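Local structure of structural polyprotein, VP2 (Israeli acute paralysis virus, 5CDD) at residues Val75-Val80 with Met134-Ala139; Pro85-Arg90 with Thr163-Pro168; Met91-Ser96 with Val155-Phe160. The protein probably serves as a structural subunit of the viral shell, VP2 being one jelly-roll capsid protein cut from a longer structural polyprotein. One frame throughout, in Å; residues are numbered along the deposited sequence.

The three contacts follow one wedge-shaped jelly roll, the fold of picornavirus-like capsid proteins, from its body out to one end. Contact 1 pairs strands of one sheet and contact 3 pairs strands of the facing sheet; their centres lie about 10 Å apart, and their apolar sides meet in the core, with Met-134 CE 3.4 Å from Leu-157 CD1 and Leu-79 CD1 3.7 Å from Leu-93 CD2. Contact 2 joins the loops that lead from one sheet to the other. Its segments adjoin those of contact 3, 85-90 running straight into 91-96 and 163-168 following 155-160 after two residues, with centres about 20 Å apart, but it stays about 10 Å from contact 1 at the nearest atoms.

Contact 1: residues Val75-Val80 with Met134-Ala139; sequences VQVKLV and MTIPYA
Val-75 to Val-77 and Met-134 to Ile-136 pair as antiparallel neighbours in one sheet of the viral jelly roll, at positions that match strands D and G. Val-75 faces Ile-136 in a hydrogen-bonded pair, with Val-75 N to Ile-136 O at 3.0 Å and Ile-136 N to Val-75 O at 2.8 Å; Val-77 and Met-134 form a second such pair, Val-77 N lying 2.9 Å from Met-134 O. Valine, isoleucine and methionine share the buried face, where branched and flexible apolar groups fill a core. Ile-136 has CG1 beside its backbone N (chi1 -61°) and an extended chi2, which carries CD1 diagonally to 4.3 Å from Val-77 CG2. Met-134 CE comes to 4.4 Å from the same methyl. On the other face, polar residues suit the partly exposed setting: Gln-76 and Thr-135 lie side by side, and the amide NE2 approaches Thr-135 OG1, though the modelled bond is too short and bent to be trusted in detail. The amide oxygen of Gln-76 bonds to Ser-186. Strand 179-186 continues the sheet beyond 75-80, while strands 90-97 and 155-161 of the facing sheet pack against the apolar side.

Contact 2: residues Pro85-Arg90 with Thr163-Pro168; sequences PFVAGR and TPVLGP
Val-87 lays its CG1 methyl against CG1 of Val-165, 3.5 Å away, the two branched side chains crossing at a slant. Both methyls stand anti to their own backbone N (chi1 -177° in Val-87), an orientation that brings the two branches together. Next to them the chains make a single antiparallel bridge: Ala-88 N to Leu-166 O is 2.8 Å, and Leu-166 N to Ala-88 O is 2.9 Å. A small alanine suits this place, where Lys-145 of a neighbouring subunit packs on it; its CB is 4.4 Å from CB of Leu-166. Gly-89 takes phi 159° and psi 161°, a backbone conformation that glycine reaches readily, and its CA runs close to Thr-163. Beyond it the pairing slackens. Thr-163 OG1 accepts a weak bond from Arg-90 N at 3.3 Å, and Thr-163 N gives a weak one to Arg-90 O at 3.4 Å. At the other end the ring of Pro-168 turns its CD toward Phe-86, 3.7 Å from Phe-86 O. Arg-90 sends its guanidinium away, to salt bridges with Asp-125 and with Glu-200 of that neighbouring subunit, whose Phe-148 meets the ring of Phe-86. The pair thus ties the loop after strand 68-81, up to the first residue of strand 90-97, to the loop between strands 155-161 and 179-186, at the end of the sandwich.

Contact 3: residues Met91-Ser96 with Val155-Phe160; sequences MYLAYS and VQLYLF
Met-91 to Ser-96 and Val-155 to Phe-160 run antiparallel at 160° between their directions, with a closest axis approach of 4.6 Å, and six backbone hydrogen bonds join Tyr-92 to Phe-160, Ala-94 to Tyr-158 and Ser-96 to Gln-156, two to each pair. Leu-93 and Tyr-95 turn to the same face as Leu-157 and Leu-159. There Leu-93 CD1 sits between two leucines, 3.8 Å from Leu-157 CD1 and 4.1 Å from Leu-159 CD1. All three leucines have CG anti to the backbone N, and chi2 near +60° swings each CD1 toward the opposite strand. Leu-157 CD1 also reaches Tyr-95 CB at 4.0 Å. Further along, Tyr-95 CD1 meets Val-155 CG2 at 3.7 Å, the side chains at a slant to each other. In the jelly roll these strands match E and H, the middle pair of a four-stranded sheet flanked by 47-51 and 121-125, and Leu-93 and Leu-157 pack on strand 68-81 of the other sheet, so bulky aliphatic groups suit them. The ring of Tyr-95 combines an apolar body with a polar tip: its hydroxyl bonds to Trp-192 of a neighbouring subunit. The other face holds Ala-94 among Tyr-92, Tyr-158, Phe-160, Ser-96 and Gln-156, and several of its buried polar groups have partners: Tyr-92 OH bonds to the carbonyl of Tyr-119, Ser-96 OG to Asp-99, and Gln-156 NE2 to Thr-50.

Contact 1: residues Val75-Val80 with Met134-Ala139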
loop_
_atom_site.group_PDB
_atom_site.type_symbol
_atom_site.label_atom_id
_atom_site.label_comp_id
_atom_site.label_asym_id
_atom_site.label_seq_id
_atom_site.Cartn_x
_atom_site.Cartn_y
_atom_site.Cartn_z
ATOM N N VAL C 75 1.455 0.940 -57.473
ATOM C CA VAL C 75 1.216 1.260 -58.871
ATOM C C VAL C 75 0.914 2.742 -59.017
ATOM O O VAL C 75 0.041 3.282 -58.339
ATOM C CB VAL C 75 0.042 0.443 -59.444
ATOM C CG1 VAL C 75 -0.262 0.894 -60.864
ATOM C CG2 VAL C 75 0.388 -1.038 -59.422
ATOM N N GLN C 76 1.655 3.396 -59.903
ATOM C CA GLN C 76 1.483 4.818 -60.151
ATOM C C GLN C 76 0.655 4.995 -61.420
ATOM O O GLN C 76 0.938 4.372 -62.443
ATOM C CB GLN C 76 2.847 5.477 -60.330
ATOM C CG GLN C 76 3.001 6.798 -59.609
ATOM C CD GLN C 76 2.978 6.637 -58.107
ATOM O OE1 GLN C 76 3.781 5.895 -57.538
ATOM N NE2 GLN C 76 2.059 7.333 -57.453
ATOM N N VAL C 77 -0.368 5.841 -61.351
ATOM C CA VAL C 77 -1.232 6.077 -62.501
ATOM C C VAL C 77 -1.363 7.560 -62.821
ATOM O O VAL C 77 -1.460 8.396 -61.920
ATOM C CB VAL C 77 -2.647 5.510 -62.264
ATOM C CG1 VAL C 77 -3.508 5.731 -63.494
ATOM C CG2 VAL C 77 -2.567 4.030 -61.931
ATOM N N LYS C 78 -1.365 7.879 -64.110
ATOM C CA LYS C 78 -1.504 9.258 -64.556
ATOM C C LYS C 78 -2.337 9.328 -65.826
ATOM O O LYS C 78 -2.065 8.625 -66.799
ATOM C CB LYS C 78 -0.135 9.889 -64.813
ATOM C CG LYS C 78 -0.219 11.340 -65.254
ATOM C CD LYS C 78 1.148 11.981 -65.346
ATOM C CE LYS C 78 1.031 13.462 -65.669
ATOM N NZ LYS C 78 2.360 14.138 -65.680
ATOM N N LEU C 79 -3.362 10.172 -65.806
ATOM C CA LEU C 79 -4.228 10.343 -66.961
ATOM C C LEU C 79 -3.975 11.708 -67.577
ATOM O O LEU C 79 -4.143 12.730 -66.916
ATOM C CB LEU C 79 -5.700 10.246 -66.553
ATOM C CG LEU C 79 -6.194 8.971 -65.873
ATOM C CD1 LEU C 79 -7.691 9.084 -65.637
ATOM C CD2 LEU C 79 -5.886 7.762 -66.735
ATOM N N VAL C 80 -3.556 11.723 -68.838
ATOM C CA VAL C 80 -3.310 12.979 -69.533
ATOM C C VAL C 80 -4.507 13.243 -70.437
ATOM O O VAL C 80 -4.747 12.519 -71.405
ATOM C CB VAL C 80 -2.028 12.922 -70.379
ATOM C CG1 VAL C 80 -1.829 14.242 -71.104
ATOM C CG2 VAL C 80 -0.834 12.625 -69.484
ATOM N N MET C 134 -2.562 9.414 -59.499
ATOM C CA MET C 134 -3.090 8.612 -58.410
ATOM C C MET C 134 -2.093 7.520 -58.043
ATOM O O MET C 134 -1.397 6.990 -58.908
ATOM C CB MET C 134 -4.415 7.986 -58.840
ATOM C CG MET C 134 -5.070 7.114 -57.796
ATOM S SD MET C 134 -6.531 6.285 -58.443
ATOM C CE MET C 134 -5.799 4.782 -59.065
ATOM N N THR C 135 -2.020 7.193 -56.757
ATOM C CA THR C 135 -1.111 6.154 -56.289
ATOM C C THR C 135 -1.906 4.999 -55.702
ATOM O O THR C 135 -2.871 5.209 -54.967
ATOM C CB THR C 135 -0.163 6.675 -55.192
ATOM O OG1 THR C 135 0.487 7.869 -55.641
ATOM C CG2 THR C 135 0.890 5.627 -54.863
ATOM N N ILE C 136 -1.504 3.779 -56.031
ATOM C CA ILE C 136 -2.178 2.600 -55.513
ATOM C C ILE C 136 -1.205 1.816 -54.639
ATOM O O ILE C 136 -0.394 1.034 -55.137
ATOM C CB ILE C 136 -2.679 1.696 -56.652
ATOM C CG1 ILE C 136 -3.676 2.465 -57.517
ATOM C CG2 ILE C 136 -3.329 0.447 -56.076
ATOM C CD1 ILE C 136 -4.212 1.669 -58.687
ATOM N N PRO C 137 -1.271 2.026 -53.314
ATOM C CA PRO C 137 -0.390 1.337 -52.369
ATOM C C PRO C 137 -0.454 -0.176 -52.534
ATOM O O PRO C 137 -1.491 -0.718 -52.912
ATOM C CB PRO C 137 -0.929 1.785 -51.013
ATOM C CG PRO C 137 -1.485 3.140 -51.300
ATOM C CD PRO C 137 -2.205 2.914 -52.602
ATOM N N TYR C 138 0.658 -0.850 -52.259
ATOM C CA TYR C 138 0.710 -2.302 -52.355
ATOM C C TYR C 138 -0.556 -2.807 -51.667
ATOM O O TYR C 138 -0.694 -2.693 -50.448
ATOM C CB TYR C 138 1.955 -2.818 -51.634
ATOM C CG TYR C 138 2.141 -4.309 -51.718
ATOM C CD1 TYR C 138 2.412 -4.928 -52.934
ATOM C CD2 TYR C 138 2.033 -5.107 -50.580
ATOM C CE1 TYR C 138 2.570 -6.307 -53.020
ATOM C CE2 TYR C 138 2.189 -6.487 -50.654
ATOM C CZ TYR C 138 2.456 -7.078 -51.876
ATOM O OH TYR C 138 2.601 -8.441 -51.956
ATOM N N ALA C 139 -1.481 -3.356 -52.448
ATOM C CA ALA C 139 -2.749 -3.823 -51.903
ATOM C C ALA C 139 -2.901 -5.327 -51.724
ATOM O O ALA C 139 -4.009 -5.813 -51.495
ATOM C CB ALA C 139 -3.895 -3.291 -52.757
#

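Contact 2: residues Pro85-Arg90 with Thr163-Pro168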
loop_
_atom_site.group_PDB
_atom_site.type_symbol
_atom_site.label_atom_id
_atom_site.label_comp_id
_atom_site.label_asym_id
_atom_site.label_seq_id
_atom_site.Cartn_x
_atom_site.Cartn_y
_atom_site.Cartn_z
ATOM N N PRO C 85 -12.547 22.662 -76.159
ATOM C CA PRO C 85 -13.370 23.601 -75.389
ATOM C C PRO C 85 -14.885 23.417 -75.455
ATOM O O PRO C 85 -15.619 24.095 -74.734
ATOM C CB PRO C 85 -12.947 24.960 -75.944
ATOM C CG PRO C 85 -11.531 24.729 -76.362
ATOM C CD PRO C 85 -11.622 23.392 -77.043
ATOM N N PHE C 86 -15.356 22.502 -76.294
ATOM C CA PHE C 86 -16.794 22.301 -76.447
ATOM C C PHE C 86 -17.373 21.054 -75.787
ATOM O O PHE C 86 -18.594 20.892 -75.730
ATOM C CB PHE C 86 -17.148 22.315 -77.935
ATOM C CG PHE C 86 -16.603 23.511 -78.666
ATOM C CD1 PHE C 86 -17.021 24.796 -78.331
ATOM C CD2 PHE C 86 -15.635 23.357 -79.653
ATOM C CE1 PHE C 86 -16.481 25.912 -78.967
ATOM C CE2 PHE C 86 -15.089 24.467 -80.296
ATOM C CZ PHE C 86 -15.514 25.748 -79.951
ATOM N N VAL C 87 -16.512 20.176 -75.289
ATOM C CA VAL C 87 -16.983 18.961 -74.636
ATOM C C VAL C 87 -16.798 19.044 -73.128
ATOM O O VAL C 87 -15.681 19.212 -72.639
ATOM C CB VAL C 87 -16.242 17.715 -75.152
ATOM C CG1 VAL C 87 -16.809 16.464 -74.497
ATOM C CG2 VAL C 87 -16.372 17.624 -76.655
ATOM N N ALA C 88 -17.903 18.928 -72.398
ATOM C CA ALA C 88 -17.877 18.982 -70.944
ATOM C C ALA C 88 -18.185 17.604 -70.370
ATOM O O ALA C 88 -18.797 16.768 -71.034
ATOM C CB ALA C 88 -18.895 19.996 -70.441
ATOM N N GLY C 89 -17.756 17.374 -69.134
ATOM C CA GLY C 89 -17.994 16.093 -68.495
ATOM C C GLY C 89 -17.022 15.845 -67.360
ATOM O O GLY C 89 -15.974 16.488 -67.283
ATOM N N ARG C 90 -17.368 14.918 -66.474
ATOM C CA ARG C 90 -16.509 14.587 -65.344
ATOM C C ARG C 90 -16.555 13.090 -65.047
ATOM O O ARG C 90 -17.627 12.486 -65.016
ATOM C CB ARG C 90 -16.924 15.382 -64.102
ATOM C CG ARG C 90 -16.045 15.109 -62.900
ATOM C CD ARG C 90 -16.306 16.064 -61.748
ATOM N NE ARG C 90 -15.961 17.444 -62.078
ATOM C CZ ARG C 90 -15.615 18.357 -61.175
ATOM N NH1 ARG C 90 -15.563 18.033 -59.889
ATOM N NH2 ARG C 90 -15.325 19.595 -61.553
ATOM N N THR C 163 -20.942 11.862 -64.840
ATOM C CA THR C 163 -21.991 12.537 -65.592
ATOM C C THR C 163 -21.861 12.159 -67.060
ATOM O O THR C 163 -20.806 11.701 -67.496
ATOM C CB THR C 163 -21.859 14.067 -65.498
ATOM O OG1 THR C 163 -20.665 14.486 -66.174
ATOM C CG2 THR C 163 -21.795 14.509 -64.048
ATOM N N PRO C 164 -22.935 12.343 -67.841
ATOM C CA PRO C 164 -22.883 12.008 -69.266
ATOM C C PRO C 164 -21.974 13.001 -69.988
ATOM O O PRO C 164 -21.872 14.158 -69.579
ATOM C CB PRO C 164 -24.339 12.136 -69.694
ATOM C CG PRO C 164 -24.833 13.253 -68.824
ATOM C CD PRO C 164 -24.258 12.880 -67.476
ATOM N N VAL C 165 -21.306 12.555 -71.048
ATOM C CA VAL C 165 -20.423 13.444 -71.796
ATOM C C VAL C 165 -21.276 14.435 -72.585
ATOM O O VAL C 165 -21.976 14.058 -73.527
ATOM C CB VAL C 165 -19.527 12.658 -72.770
ATOM C CG1 VAL C 165 -18.538 13.598 -73.432
ATOM C CG2 VAL C 165 -18.793 11.554 -72.026
ATOM N N LEU C 166 -21.212 15.702 -72.192
ATOM C CA LEU C 166 -21.993 16.751 -72.836
ATOM C C LEU C 166 -21.256 17.464 -73.966
ATOM O O LEU C 166 -20.221 18.093 -73.751
ATOM C CB LEU C 166 -22.438 17.774 -71.789
ATOM C CG LEU C 166 -23.289 17.221 -70.642
ATOM C CD1 LEU C 166 -23.503 18.297 -69.589
ATOM C CD2 LEU C 166 -24.620 16.716 -71.186
ATOM N N GLY C 167 -21.798 17.357 -75.174
ATOM C CA GLY C 167 -21.202 18.013 -76.324
ATOM C C GLY C 167 -22.258 18.791 -77.089
ATOM O O GLY C 167 -23.437 18.728 -76.730
ATOM N N PRO C 168 -21.879 19.528 -78.149
ATOM C CA PRO C 168 -22.870 20.292 -78.911
ATOM C C PRO C 168 -23.769 19.375 -79.720
ATOM O O PRO C 168 -23.330 18.330 -80.190
ATOM C CB PRO C 168 -22.007 21.183 -79.792
ATOM C CG PRO C 168 -20.823 20.298 -80.089
ATOM C CD PRO C 168 -20.528 19.706 -78.715
#

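Contact 3: residues Met91-Ser96 with Val155-Phe160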
loop_
_atom_site.group_PDB
_atom_site.type_symbol
_atom_site.label_atom_id
_atom_site.label_comp_id
_atom_site.label_asym_id
_atom_site.label_seq_id
_atom_site.Cartn_x
_atom_site.Cartn_y
_atom_site.Cartn_z
ATOM N N MET C 91 -15.385 12.498 -64.829
ATOM C CA MET C 91 -15.292 11.068 -64.549
ATOM C C MET C 91 -14.625 10.789 -63.209
ATOM O O MET C 91 -14.123 11.701 -62.551
ATOM C CB MET C 91 -14.509 10.372 -65.659
ATOM C CG MET C 91 -14.936 10.796 -67.046
ATOM S SD MET C 91 -14.301 9.712 -68.319
ATOM C CE MET C 91 -15.773 8.756 -68.671
ATOM N N TYR C 92 -14.617 9.521 -62.813
ATOM C CA TYR C 92 -14.016 9.126 -61.548
ATOM C C TYR C 92 -13.118 7.905 -61.719
ATOM O O TYR C 92 -13.556 6.861 -62.207
ATOM C CB TYR C 92 -15.111 8.819 -60.524
ATOM C CG TYR C 92 -14.619 8.719 -59.096
ATOM C CD1 TYR C 92 -14.010 9.808 -58.472
ATOM C CD2 TYR C 92 -14.782 7.545 -58.360
ATOM C CE1 TYR C 92 -13.576 9.733 -57.149
ATOM C CE2 TYR C 92 -14.351 7.457 -57.035
ATOM C CZ TYR C 92 -13.750 8.555 -56.436
ATOM O OH TYR C 92 -13.328 8.481 -55.127
ATOM N N LEU C 93 -11.858 8.047 -61.322
ATOM C CA LEU C 93 -10.897 6.956 -61.411
ATOM C C LEU C 93 -10.701 6.389 -60.010
ATOM O O LEU C 93 -10.130 7.051 -59.143
ATOM C CB LEU C 93 -9.560 7.467 -61.954
ATOM C CG LEU C 93 -8.460 6.419 -62.158
ATOM C CD1 LEU C 93 -8.864 5.446 -63.259
ATOM C CD2 LEU C 93 -7.157 7.114 -62.519
ATOM N N ALA C 94 -11.179 5.169 -59.790
ATOM C CA ALA C 94 -11.058 4.532 -58.485
ATOM C C ALA C 94 -10.495 3.120 -58.595
ATOM O O ALA C 94 -10.538 2.511 -59.663
ATOM C CB ALA C 94 -12.418 4.494 -57.803
ATOM N N TYR C 95 -9.964 2.606 -57.489
ATOM C CA TYR C 95 -9.409 1.258 -57.471
ATOM C C TYR C 95 -10.061 0.437 -56.365
ATOM O O TYR C 95 -10.592 0.990 -55.399
ATOM C CB TYR C 95 -7.884 1.302 -57.287
ATOM C CG TYR C 95 -7.400 1.691 -55.907
ATOM C CD1 TYR C 95 -7.414 0.772 -54.856
ATOM C CD2 TYR C 95 -6.901 2.969 -55.657
ATOM C CE1 TYR C 95 -6.940 1.115 -53.591
ATOM C CE2 TYR C 95 -6.426 3.324 -54.397
ATOM C CZ TYR C 95 -6.448 2.391 -53.368
ATOM O OH TYR C 95 -5.974 2.731 -52.121
ATOM N N SER C 96 -10.025 -0.882 -56.515
ATOM C CA SER C 96 -10.628 -1.783 -55.541
ATOM C C SER C 96 -9.787 -3.043 -55.346
ATOM O O SER C 96 -9.729 -3.904 -56.223
ATOM C CB SER C 96 -12.036 -2.168 -56.004
ATOM O OG SER C 96 -12.643 -3.076 -55.104
ATOM N N VAL C 155 -5.347 -5.870 -57.208
ATOM C CA VAL C 155 -6.148 -4.653 -57.276
ATOM C C VAL C 155 -6.695 -4.389 -58.673
ATOM O O VAL C 155 -6.016 -4.624 -59.673
ATOM C CB VAL C 155 -5.325 -3.429 -56.800
ATOM C CG1 VAL C 155 -4.102 -3.246 -57.678
ATOM C CG2 VAL C 155 -6.189 -2.181 -56.813
ATOM N N GLN C 156 -7.934 -3.910 -58.729
ATOM C CA GLN C 156 -8.589 -3.601 -59.995
ATOM C C GLN C 156 -8.779 -2.097 -60.127
ATOM O O GLN C 156 -9.244 -1.441 -59.196
ATOM C CB GLN C 156 -9.954 -4.289 -60.071
ATOM C CG GLN C 156 -9.900 -5.797 -59.933
ATOM C CD GLN C 156 -8.976 -6.432 -60.947
ATOM O OE1 GLN C 156 -9.132 -6.235 -62.151
ATOM N NE2 GLN C 156 -8.006 -7.200 -60.465
ATOM N N LEU C 157 -8.418 -1.554 -61.284
ATOM C CA LEU C 157 -8.560 -0.127 -61.534
ATOM C C LEU C 157 -9.730 0.107 -62.485
ATOM O O LEU C 157 -9.873 -0.595 -63.486
ATOM C CB LEU C 157 -7.270 0.433 -62.136
ATOM C CG LEU C 157 -7.221 1.946 -62.356
ATOM C CD1 LEU C 157 -7.503 2.668 -61.048
ATOM C CD2 LEU C 157 -5.858 2.333 -62.900
ATOM N N TYR C 158 -10.563 1.094 -62.170
ATOM C CA TYR C 158 -11.731 1.399 -62.988
ATOM C C TYR C 158 -11.857 2.883 -63.333
ATOM O O TYR C 158 -11.430 3.750 -62.568
ATOM C CB TYR C 158 -13.004 0.956 -62.259
ATOM C CG TYR C 158 -13.143 -0.540 -62.067
ATOM C CD1 TYR C 158 -13.437 -1.375 -63.143
ATOM C CD2 TYR C 158 -12.985 -1.119 -60.807
ATOM C CE1 TYR C 158 -13.573 -2.753 -62.972
ATOM C CE2 TYR C 158 -13.116 -2.495 -60.624
ATOM C CZ TYR C 158 -13.410 -3.306 -61.711
ATOM O OH TYR C 158 -13.541 -4.668 -61.542
ATOM N N LEU C 159 -12.447 3.160 -64.494
ATOM C CA LEU C 159 -12.679 4.528 -64.952
ATOM C C LEU C 159 -14.178 4.658 -65.223
ATOM O O LEU C 159 -14.684 4.149 -66.224
ATOM C CB LEU C 159 -11.887 4.816 -66.229
ATOM C CG LEU C 159 -12.041 6.228 -66.802
ATOM C CD1 LEU C 159 -11.605 7.260 -65.776
ATOM C CD2 LEU C 159 -11.213 6.355 -68.068
ATOM N N PHE C 160 -14.878 5.334 -64.318
ATOM C CA PHE C 160 -16.323 5.513 -64.425
ATOM C C PHE C 160 -16.741 6.925 -64.820
ATOM O O PHE C 160 -16.084 7.904 -64.462
ATOM C CB PHE C 160 -16.990 5.191 -63.086
ATOM C CG PHE C 160 -16.784 3.781 -62.614
ATOM C CD1 PHE C 160 -17.445 2.722 -63.228
ATOM C CD2 PHE C 160 -15.956 3.516 -61.526
ATOM C CE1 PHE C 160 -17.288 1.417 -62.763
ATOM C CE2 PHE C 160 -15.793 2.218 -61.054
ATOM C CZ PHE C 160 -16.460 1.165 -61.673
#